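PDB 3CCG: HD superfamily hydrolase, which probably hydrolyses P(1),P(4)-bis(5'-adenosyl) tetraphosphate symmetrically to two ADP molecules, using an HD-domain site that holds two iron ions. Local coordinates for residues Ile126-Tyr131 against Asn153-Met158; Asn162-Val167 against Asn177-Arg182; Arg136-Lys139 against Glu143-Lys146. One frame throughout, in Å; residues are numbered along the deposited sequence.

Interaction 1 (Ile126-Tyr131 against Asn153-Met158). With FE (Fe (III) ion), chain C.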
# COMPACT_ATOMS: atom_id res chain seq x y z
N ILE A 126 -14.47 15.88 4.89
CA ILE A 126 -14.31 16.37 3.51
C ILE A 126 -14.05 15.17 2.59
O ILE A 126 -14.65 15.02 1.52
CB ILE A 126 -13.24 17.46 3.40
CG1 ILE A 126 -13.66 18.68 4.26
CG2 ILE A 126 -13.01 17.83 1.94
CD1 ILE A 126 -15.10 19.20 4.05
N TYR A 127 -13.20 14.28 3.06
CA TYR A 127 -12.90 13.08 2.29
C TYR A 127 -14.19 12.27 1.96
O TYR A 127 -14.45 11.91 0.80
CB TYR A 127 -11.86 12.21 3.02
CG TYR A 127 -11.63 10.86 2.35
CD1 TYR A 127 -12.51 9.85 2.58
CD2 TYR A 127 -10.62 10.67 1.42
CE1 TYR A 127 -12.39 8.64 1.98
CE2 TYR A 127 -10.49 9.44 0.78
CZ TYR A 127 -11.41 8.45 1.05
OH TYR A 127 -11.35 7.17 0.49
N ILE A 128 -15.00 12.01 2.98
CA ILE A 128 -16.18 11.18 2.74
C ILE A 128 -17.30 11.93 2.02
O ILE A 128 -18.04 11.36 1.22
CB ILE A 128 -16.66 10.53 4.06
CG1 ILE A 128 -17.37 9.21 3.74
CG2 ILE A 128 -17.47 11.48 4.89
CD1 ILE A 128 -16.40 8.07 3.27
N ALA A 129 -17.37 13.24 2.26
CA ALA A 129 -18.40 14.06 1.62
C ALA A 129 -18.30 13.99 0.12
O ALA A 129 -19.33 13.95 -0.57
CB ALA A 129 -18.31 15.54 2.08
N ASP A 130 -17.08 13.88 -0.38
CA ASP A 130 -16.89 13.77 -1.82
C ASP A 130 -17.62 12.53 -2.42
O ASP A 130 -18.20 12.60 -3.50
CB ASP A 130 -15.40 13.73 -2.10
CG ASP A 130 -15.09 13.93 -3.56
OD1 ASP A 130 -15.71 14.80 -4.16
OD2 ASP A 130 -14.18 13.27 -4.07
N TYR A 131 -17.59 11.43 -1.68
CA TYR A 131 -18.23 10.16 -2.05
C TYR A 131 -19.74 10.10 -1.86
O TYR A 131 -20.44 9.42 -2.59
CB TYR A 131 -17.60 9.00 -1.25
CG TYR A 131 -16.22 8.65 -1.72
CD1 TYR A 131 -15.09 9.32 -1.23
CD2 TYR A 131 -16.03 7.69 -2.69
CE1 TYR A 131 -13.82 9.01 -1.70
CE2 TYR A 131 -14.78 7.40 -3.17
CZ TYR A 131 -13.67 8.05 -2.67
OH TYR A 131 -12.42 7.73 -3.18
N ASN A 153 -15.40 6.47 10.89
CA ASN A 153 -14.22 5.63 10.67
C ASN A 153 -14.57 4.38 9.85
O ASN A 153 -13.82 3.93 8.96
CB ASN A 153 -13.53 5.28 12.00
CG ASN A 153 -12.83 6.46 12.64
OD1 ASN A 153 -12.52 7.45 11.98
ND2 ASN A 153 -12.57 6.36 13.94
N LYS A 154 -15.73 3.80 10.14
CA LYS A 154 -16.18 2.66 9.37
C LYS A 154 -16.35 3.04 7.90
O LYS A 154 -15.99 2.31 7.00
CB LYS A 154 -17.50 2.11 9.94
CG LYS A 154 -18.13 0.97 9.12
CD LYS A 154 -19.54 0.60 9.67
CE LYS A 154 -20.17 -0.59 8.92
N ALA A 155 -16.97 4.20 7.67
CA ALA A 155 -17.22 4.65 6.32
C ALA A 155 -15.90 4.83 5.55
O ALA A 155 -15.79 4.45 4.40
CB ALA A 155 -18.02 5.98 6.36
N LEU A 156 -14.92 5.46 6.19
CA LEU A 156 -13.63 5.65 5.50
C LEU A 156 -13.02 4.30 5.15
O LEU A 156 -12.65 4.06 3.99
CB LEU A 156 -12.66 6.48 6.32
CG LEU A 156 -12.67 7.98 6.05
CD1 LEU A 156 -13.95 8.63 6.49
CD2 LEU A 156 -11.46 8.61 6.75
N LEU A 157 -13.02 3.40 6.13
CA LEU A 157 -12.45 2.08 5.90
C LEU A 157 -13.12 1.39 4.73
O LEU A 157 -12.45 0.84 3.85
CB LEU A 157 -12.52 1.28 7.22
CG LEU A 157 -11.81 -0.07 7.29
CD1 LEU A 157 -10.38 0.02 6.78
CD2 LEU A 157 -11.84 -0.60 8.75
N MSE A 158 -14.45 1.47 4.66
CA MSE A 158 -15.17 0.90 3.56
C MSE A 158 -14.73 1.53 2.24
O MSE A 158 -14.60 0.86 1.21
CB MSE A 158 -16.67 1.10 3.79
CG MSE A 158 -17.19 0.41 5.04
SE MSE A 158 -18.96 1.00 5.48
CE MSE A 158 -19.59 1.04 3.55
FE FE C . -14.53 16.11 -5.41
O HOH W 1 -12.99 15.67 -4.80
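Asp130 OD1 binds an iron ion at 2.2 Å, while Tyr127 and Ile128, one turn or less earlier on the same helix, pack against Ala155 and Leu156. His23, His52 and Asp53 bind the same iron and, with Asp130, make up the H...HD...D signature of the HD superfamily; Asp53 also reaches the second iron. The axes of segments 126-131 and 153-158 approach to 10.3 Å and cross at 62°, and those four residues make the contact. Ile128 sends its CG1 branch anti to the backbone N (chi1 -152°), which carries CD1 across the gap to lie 3.8 Å from Ala155 O. The same methyl sits beside Ala155 CB and is 4.1 Å from Leu156 CD1. Leu156, deposited in two conformers, in one of them sets its branch point CG 3.9 Å from Tyr127 CD1, the leucine passing obliquely by the ring. Beyond the ring, the Tyr127 hydroxyl is hydrogen-bonded to Ser159, further along the helix of Leu156, and Phe160 meets the aromatic ring. The direct interface is therefore a buried, mainly apolar patch behind a metal ligand. Its chemistry implies a division of labour around helix 121-132: one side delivers a carboxylate to iron, while another seats that helix against helix 152-170, one methyl also resting against a backbone carbonyl, with the buried tyrosine hydroxyl satisfied by a serine.

Interaction 2 (Asn162-Val167 against Asn177-Arg182)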
# COMPACT_ATOMS: atom_id res chain seq x y z
N ASN A 162 -12.74 -0.29 -0.90
CA ASN A 162 -13.30 -0.26 -2.25
C ASN A 162 -12.31 0.29 -3.27
O ASN A 162 -12.16 -0.22 -4.37
CB ASN A 162 -14.54 0.65 -2.30
CG ASN A 162 -15.68 0.18 -1.42
OD1 ASN A 162 -15.75 -0.97 -1.00
ND2 ASN A 162 -16.61 1.10 -1.14
N THR A 163 -11.65 1.39 -2.91
CA THR A 163 -10.67 2.01 -3.78
C THR A 163 -9.54 1.02 -4.14
O THR A 163 -9.20 0.83 -5.30
CB THR A 163 -10.08 3.27 -3.15
OG1 THR A 163 -11.10 4.28 -3.14
CG2 THR A 163 -8.88 3.80 -3.93
N ILE A 164 -9.01 0.36 -3.13
CA ILE A 164 -7.87 -0.52 -3.34
C ILE A 164 -8.27 -1.69 -4.24
O ILE A 164 -7.57 -2.01 -5.20
CB ILE A 164 -7.30 -1.02 -2.00
CG1 ILE A 164 -6.69 0.15 -1.19
CG2 ILE A 164 -6.19 -2.08 -2.27
CD1 ILE A 164 -6.52 -0.18 0.29
N LYS A 165 -9.44 -2.25 -3.98
CA LYS A 165 -9.91 -3.40 -4.81
C LYS A 165 -10.15 -2.94 -6.25
O LYS A 165 -9.80 -3.61 -7.22
CB LYS A 165 -11.18 -4.04 -4.23
CG LYS A 165 -10.91 -4.81 -2.97
CD LYS A 165 -12.11 -5.55 -2.52
CE LYS A 165 -13.09 -4.66 -1.84
NZ LYS A 165 -14.23 -5.48 -1.36
N PHE A 166 -10.68 -1.72 -6.40
CA PHE A 166 -10.97 -1.19 -7.73
C PHE A 166 -9.70 -0.96 -8.52
O PHE A 166 -9.59 -1.32 -9.69
CB PHE A 166 -11.80 0.10 -7.62
CG PHE A 166 -12.17 0.71 -8.96
CD1 PHE A 166 -13.30 0.29 -9.64
CD2 PHE A 166 -11.37 1.67 -9.55
CE1 PHE A 166 -13.61 0.83 -10.88
CE2 PHE A 166 -11.69 2.22 -10.79
CZ PHE A 166 -12.81 1.80 -11.45
N VAL A 167 -8.71 -0.37 -7.87
CA VAL A 167 -7.44 -0.11 -8.53
C VAL A 167 -6.79 -1.45 -8.95
O VAL A 167 -6.20 -1.52 -10.04
CB VAL A 167 -6.48 0.72 -7.62
CG1 VAL A 167 -5.07 0.73 -8.15
CG2 VAL A 167 -7.04 2.16 -7.45
N ASN A 177 -0.41 6.87 0.63
CA ASN A 177 -1.22 7.56 1.63
C ASN A 177 -2.53 6.84 1.94
O ASN A 177 -3.00 6.81 3.08
CB ASN A 177 -1.53 9.01 1.24
CG ASN A 177 -0.43 9.97 1.67
OD1 ASN A 177 0.36 9.66 2.55
ND2 ASN A 177 -0.39 11.12 1.04
N THR A 178 -3.09 6.23 0.91
CA THR A 178 -4.34 5.51 1.06
C THR A 178 -4.09 4.21 1.87
O THR A 178 -4.84 3.84 2.80
CB THR A 178 -5.00 5.25 -0.25
OG1 THR A 178 -5.29 6.52 -0.85
CG2 THR A 178 -6.31 4.50 0.01
N ILE A 179 -2.97 3.56 1.54
CA ILE A 179 -2.62 2.31 2.24
C ILE A 179 -2.35 2.62 3.73
O ILE A 179 -2.85 1.92 4.65
CB ILE A 179 -1.40 1.62 1.58
CG1 ILE A 179 -1.64 1.30 0.10
CG2 ILE A 179 -1.02 0.35 2.36
CD1 ILE A 179 -2.93 0.53 -0.22
N GLU A 180 -1.59 3.67 3.95
CA GLU A 180 -1.19 4.09 5.32
C GLU A 180 -2.41 4.61 6.11
O GLU A 180 -2.58 4.31 7.29
CB GLU A 180 0.00 5.04 5.31
CG GLU A 180 1.19 4.26 4.75
CD GLU A 180 2.29 5.03 4.07
OE1 GLU A 180 2.30 6.27 4.14
OE2 GLU A 180 3.18 4.34 3.47
N ALA A 181 -3.32 5.28 5.40
CA ALA A 181 -4.54 5.74 6.02
C ALA A 181 -5.39 4.57 6.54
O ALA A 181 -5.95 4.61 7.65
CB ALA A 181 -5.36 6.59 4.99
N ARG A 182 -5.53 3.57 5.71
CA ARG A 182 -6.27 2.38 6.05
C ARG A 182 -5.60 1.64 7.23
O ARG A 182 -6.27 1.28 8.20
CB ARG A 182 -6.42 1.45 4.84
CG ARG A 182 -7.09 0.14 5.13
CD ARG A 182 -7.14 -0.75 3.94
NE ARG A 182 -7.67 -2.05 4.35
CZ ARG A 182 -6.92 -2.97 4.97
NH1 ARG A 182 -5.64 -2.76 5.19
NH2 ARG A 182 -7.47 -4.10 5.37
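Ile164 and Ile179 mark the nearest approach of two helical backbones, their CA atoms 8.2 Å apart, in the pair formed by helix 152-170 and the C-terminal helix 176-188. Each segment keeps its own i to i+4 ladder, for example Phe166 N to Asn162 O at 2.9 Å and Arg182 N to Thr178 O at 3.0 Å, and side chains make the contact between them. Ile164 does most of that work. Its CG1 branch runs anti to the carbonyl carbon and continues outward (chi2 161°), placing CD1 at the far end as the touching atom. That methyl meets Ile179 CD1 at 3.7 Å, and Arg182 CD at the same distance of 3.7 Å. Both partners run at roughly a right angle to the Ile164 side chain. Arg182 contributes here as a hydrocarbon: extended from CG to NE, it lays a methylene against the isoleucine and carries the guanidinium past it. There NE forms a salt bridge with Asp161, and NH1 is hydrogen-bonded to Gly172 O of the second subunit. Ile168 of the second subunit packs on Ile164, and Leu174 of that subunit on Ile179 and Arg182. An arginine can thus serve two environments at once, its buried charge being paired by an acidic residue and by a carbonyl of the other chain, while its aliphatic stem helps complete an apolar cluster at the subunit interface.

Interaction 3 (Arg136-Lys139 against Glu143-Lys146). With PO4 (phosphate ion), chain D.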
# COMPACT_ATOMS: atom_id res chain seq x y z
N ARG A 136 -24.13 12.17 -6.17
CA ARG A 136 -23.46 10.91 -6.53
C ARG A 136 -24.41 9.71 -6.52
O ARG A 136 -25.35 9.61 -5.75
CB ARG A 136 -22.27 10.63 -5.65
CG ARG A 136 -21.15 11.56 -6.03
CD ARG A 136 -19.83 10.94 -5.78
NE ARG A 136 -18.73 11.81 -6.16
CZ ARG A 136 -18.16 11.80 -7.36
NH1 ARG A 136 -18.61 10.95 -8.30
NH2 ARG A 136 -17.14 12.60 -7.61
N GLU A 137 -24.07 8.79 -7.41
CA GLU A 137 -24.84 7.60 -7.68
C GLU A 137 -23.92 6.49 -8.18
O GLU A 137 -23.37 6.59 -9.25
CB GLU A 137 -25.89 7.98 -8.74
CG GLU A 137 -26.57 6.83 -9.47
CD GLU A 137 -27.31 5.88 -8.56
OE1 GLU A 137 -27.71 6.27 -7.43
OE2 GLU A 137 -27.49 4.72 -8.99
N PHE A 138 -23.74 5.48 -7.34
CA PHE A 138 -22.91 4.30 -7.68
C PHE A 138 -23.26 3.16 -6.75
O PHE A 138 -23.86 3.35 -5.71
CB PHE A 138 -21.40 4.63 -7.63
CG PHE A 138 -20.92 5.13 -6.29
CD1 PHE A 138 -20.62 4.25 -5.28
CD2 PHE A 138 -20.86 6.50 -6.03
CE1 PHE A 138 -20.19 4.71 -4.02
CE2 PHE A 138 -20.44 6.97 -4.79
CZ PHE A 138 -20.12 6.10 -3.78
N LYS A 139 -22.84 1.94 -7.13
CA LYS A 139 -23.14 0.76 -6.34
C LYS A 139 -22.58 0.90 -4.92
O LYS A 139 -21.37 1.06 -4.72
CB LYS A 139 -22.56 -0.50 -7.01
CG LYS A 139 -22.98 -1.79 -6.31
CD LYS A 139 -22.27 -3.03 -6.85
N GLU A 143 -24.93 2.45 1.51
CA GLU A 143 -24.38 1.89 2.75
C GLU A 143 -23.33 2.82 3.27
O GLU A 143 -23.10 2.95 4.48
CB GLU A 143 -23.75 0.51 2.52
CG GLU A 143 -24.75 -0.54 2.04
CD GLU A 143 -25.39 -0.18 0.69
OE1 GLU A 143 -24.67 0.31 -0.21
OE2 GLU A 143 -26.60 -0.38 0.53
N LEU A 144 -22.67 3.46 2.31
CA LEU A 144 -21.62 4.40 2.62
C LEU A 144 -22.23 5.61 3.32
O LEU A 144 -21.72 6.08 4.29
CB LEU A 144 -20.91 4.81 1.35
CG LEU A 144 -19.50 5.34 1.53
CD1 LEU A 144 -18.64 4.31 2.27
CD2 LEU A 144 -18.89 5.67 0.17
N ARG A 145 -23.35 6.08 2.79
CA ARG A 145 -24.09 7.20 3.39
C ARG A 145 -24.56 6.85 4.80
O ARG A 145 -24.45 7.64 5.71
CB ARG A 145 -25.28 7.61 2.52
CG ARG A 145 -24.92 8.51 1.35
CD ARG A 145 -26.03 8.65 0.29
NE ARG A 145 -25.63 9.55 -0.79
CZ ARG A 145 -26.04 9.48 -2.04
NH1 ARG A 145 -26.88 8.52 -2.42
NH2 ARG A 145 -25.59 10.32 -2.92
N LYS A 146 -25.09 5.64 4.98
CA LYS A 146 -25.53 5.18 6.30
C LYS A 146 -24.38 5.15 7.29
O LYS A 146 -24.48 5.63 8.40
CB LYS A 146 -26.15 3.78 6.26
CG LYS A 146 -27.62 3.76 5.94
CD LYS A 146 -28.22 2.39 6.26
P PO4 D . -13.29 14.01 -7.52
O1 PO4 D . -12.22 15.20 -7.54
O2 PO4 D . -13.02 12.88 -6.49
O3 PO4 D . -13.44 13.47 -8.94
O4 PO4 D . -14.62 14.51 -7.14
O HOH W 2 -28.18 7.62 -5.23
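Arg145 and Arg136 form the tighter part of this contact, where Arg145 NH2 donates to Arg136 O at 2.9 Å. The bond is bent (143° at the hydrogen), and the acceptor lies 24° out of the guanidinium plane. The extended Arg145 side chain also gives NH2 to Glu133 O and NE to Ile132 O, so one guanidinium gathers carbonyls from the end of helix 121-132 and the loop after it. Nearby, Phe138 turns a ring edge to Leu144, Phe138 CZ standing 4.2 Å from Leu144 CD2. The loose side is water-mediated: water 2 donates to Glu137 OE1 at 2.6 Å and accepts a longer bond from Arg145 NH1 at 3.2 Å. The Arg136 side chain starts toward Arg145, but its guanidinium leads away. Its NE is hydrogen-bonded to Asp130 O, and Arg136 NH2 makes a weak bond to O4 of a phosphate ion (3.2 Å) that probably came from the crystallisation liquor and is also held by Lys56. A backbone held by one arginine thus presents another beside the iron site, consistent with a place for substrate phosphate.

How the interactions relate
Helix 121-132, late in the chain, is followed by the loop carrying 136-139, and interaction 3 folds this loop back onto helix 141-150, the shortest closure of the three. Interaction 1 closes a wider loop around it, bringing helix 152-170 against helix 121-132, so interaction 3 is nested inside interaction 1. Ala155 O lying 3.6 Å from Leu144 CD1 shows the inner and outer contacts meeting directly. Interaction 2 then opens in series farther along helix 152-170, turning the C-terminal helix 176-188 back on it; Leu157 CD1 and Arg182 CG, 3.7 Å apart, join it to interaction 1. Helix 152-170 thus links the iron-bearing region to the subunit interface.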